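N-acetyltransferase (PDB 4M85) probably transfers an acetyl group from acetyl-coenzyme A to an amine acceptor, as GNAT-fold N-acetyltransferases do. Local coordinates at residues L104-K110 with D170-Y176. Residues are numbered along the deposited sequence; the frame is centred on the assembly and turned at random.
Sequences LPVKEAK and DGQIELY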
# COMPACT_ATOMS: atom_id res chain seq x y z
N LEU A 104 4.82 10.26 3.28
CA LEU A 104 5.85 9.26 2.99
C LEU A 104 6.94 9.78 2.05
O LEU A 104 7.03 9.34 0.91
CB LEU A 104 5.17 7.99 2.42
CG LEU A 104 4.38 7.07 3.37
CD1 LEU A 104 3.41 6.20 2.57
CD2 LEU A 104 5.29 6.18 4.20
N PRO A 105 7.77 10.76 2.51
CA PRO A 105 8.83 11.39 1.70
C PRO A 105 9.95 10.47 1.23
O PRO A 105 10.55 10.74 0.18
CB PRO A 105 9.43 12.44 2.64
CG PRO A 105 9.05 11.99 4.03
CD PRO A 105 7.69 11.39 3.85
N VAL A 106 10.25 9.41 1.99
CA VAL A 106 11.35 8.52 1.67
C VAL A 106 11.03 7.71 0.41
O VAL A 106 9.88 7.24 0.22
CB VAL A 106 11.71 7.60 2.86
CG1 VAL A 106 12.91 6.70 2.53
CG2 VAL A 106 12.03 8.43 4.11
N LYS A 107 12.04 7.57 -0.44
CA LYS A 107 11.98 6.76 -1.64
C LYS A 107 12.16 5.31 -1.21
O LYS A 107 13.26 4.90 -0.83
CB LYS A 107 13.11 7.18 -2.62
CG LYS A 107 12.94 6.68 -4.06
CD LYS A 107 14.06 7.23 -4.95
CE LYS A 107 13.90 6.81 -6.41
NZ LYS A 107 14.45 5.46 -6.69
N GLU A 108 11.08 4.53 -1.25
CA GLU A 108 11.09 3.14 -0.78
C GLU A 108 11.56 2.15 -1.86
O GLU A 108 11.98 1.06 -1.53
CB GLU A 108 9.69 2.73 -0.24
CG GLU A 108 9.10 3.64 0.84
CD GLU A 108 7.73 3.20 1.35
OE1 GLU A 108 7.32 2.04 1.09
OE2 GLU A 108 7.03 4.00 2.01
N ALA A 109 11.49 2.54 -3.14
CA ALA A 109 11.72 1.63 -4.26
C ALA A 109 12.84 2.10 -5.18
O ALA A 109 13.49 3.10 -4.93
CB ALA A 109 10.44 1.46 -5.04
N LYS A 110 13.05 1.37 -6.27
CA LYS A 110 14.11 1.69 -7.20
C LYS A 110 13.50 1.91 -8.57
O LYS A 110 12.40 1.43 -8.86
CB LYS A 110 15.14 0.56 -7.23
CG LYS A 110 16.04 0.52 -6.01
CD LYS A 110 16.99 -0.66 -6.10
CE LYS A 110 17.61 -1.00 -4.75
NZ LYS A 110 18.32 -2.31 -4.80
N ASP A 170 17.27 -8.66 -2.08
CA ASP A 170 18.03 -7.63 -2.77
C ASP A 170 18.33 -6.52 -1.79
O ASP A 170 18.04 -5.35 -2.06
CB ASP A 170 17.27 -7.11 -3.99
CG ASP A 170 18.04 -6.04 -4.74
OD1 ASP A 170 19.28 -6.12 -4.74
OD2 ASP A 170 17.41 -5.11 -5.30
N GLY A 171 18.89 -6.90 -0.64
CA GLY A 171 19.39 -5.95 0.35
C GLY A 171 18.33 -5.59 1.38
O GLY A 171 17.19 -6.04 1.29
N GLN A 172 18.74 -4.82 2.38
CA GLN A 172 17.89 -4.32 3.43
C GLN A 172 17.78 -2.79 3.34
O GLN A 172 18.69 -2.12 2.84
CB GLN A 172 18.44 -4.75 4.79
CG GLN A 172 18.04 -6.17 5.20
CD GLN A 172 18.40 -7.26 4.19
OE1 GLN A 172 17.53 -7.99 3.70
NE2 GLN A 172 19.69 -7.38 3.89
N ILE A 173 16.65 -2.26 3.78
CA ILE A 173 16.41 -0.82 3.77
C ILE A 173 15.76 -0.38 5.07
O ILE A 173 14.90 -1.09 5.62
CB ILE A 173 15.54 -0.39 2.55
CG1 ILE A 173 15.41 1.15 2.50
CG2 ILE A 173 14.17 -1.05 2.57
CD1 ILE A 173 14.80 1.67 1.21
N GLU A 174 16.21 0.76 5.59
CA GLU A 174 15.62 1.34 6.78
C GLU A 174 14.63 2.39 6.36
O GLU A 174 14.94 3.25 5.54
CB GLU A 174 16.67 2.00 7.70
CG GLU A 174 16.09 2.42 9.02
CD GLU A 174 17.06 3.13 9.95
OE1 GLU A 174 18.18 3.49 9.52
OE2 GLU A 174 16.66 3.35 11.11
N LEU A 175 13.44 2.33 6.94
CA LEU A 175 12.36 3.25 6.65
C LEU A 175 11.68 3.59 7.94
O LEU A 175 11.17 2.71 8.62
CB LEU A 175 11.34 2.58 5.71
CG LEU A 175 11.83 2.24 4.30
CD1 LEU A 175 10.70 1.57 3.52
CD2 LEU A 175 12.27 3.48 3.58
N TYR A 176 11.68 4.89 8.28
CA TYR A 176 11.07 5.40 9.50
C TYR A 176 11.43 4.56 10.73
O TYR A 176 10.56 4.11 11.46
CB TYR A 176 9.55 5.52 9.28
CG TYR A 176 9.25 6.19 7.95
CD1 TYR A 176 9.35 7.57 7.82
CD2 TYR A 176 8.93 5.45 6.83
CE1 TYR A 176 9.10 8.20 6.61
CE2 TYR A 176 8.69 6.06 5.61
CZ TYR A 176 8.77 7.43 5.51
OH TYR A 176 8.55 8.05 4.32
O HOH W 1 8.27 6.44 2.38
O HOH W 2 18.26 -2.91 -1.64
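The ring of Tyr176 enters the loop 104-110 hydroxyl first, with Pro105 CD and Glu108 OE2 near its plane at the edge. Leu104 CD2 and Val106 CG2 approach the ring obliquely, the leucine methyl 3.7 Å from Tyr176 CE2. The phenol oxygen is held by two hydrogen bonds: Val106 N donates to Tyr176 OH over 3.2 Å, nearly straight at 159°, while the hydroxyl gives its own proton to a water lying in the ring plane. That water in turn donates to Val106 O and, at 2.8 Å, to Glu108 OE2. The other carboxylate oxygen, Glu108 OE1, is bonded to Tyr115 on strand 114-121.

Beside the tyrosine, Leu175 spreads its two methyls between neighbours. Its CD1 lies against Glu108 CG, the two side chains crossing at about a right angle, and Leu175 CD2 is only 3.4 Å from Val106 CG1, a close methyl contact. With CG1 anti to the backbone N (chi1 -178°), Val106 offers this methyl to the leucine and leaves CG2 for the tyrosine. Farther along, Ile173 CD1 rests near Glu108 O.

At the far end an extended Lys110 forms a salt bridge, its NZ lying 3.0 Å from Asp170 OD2 and meeting it from above the carboxylate plane, 41° out; a second water joins Lys110 NZ to Asp170 O. No backbone-to-backbone pairing joins the loop to outermost strand 168-175 of the GNAT sheet and the Tyr176 that follows it; side chains, waters and single backbone groups do. The water-bridged hydrogen-bond chain at Tyr176 thus ties ring, loop backbone and Glu108 carboxylate together.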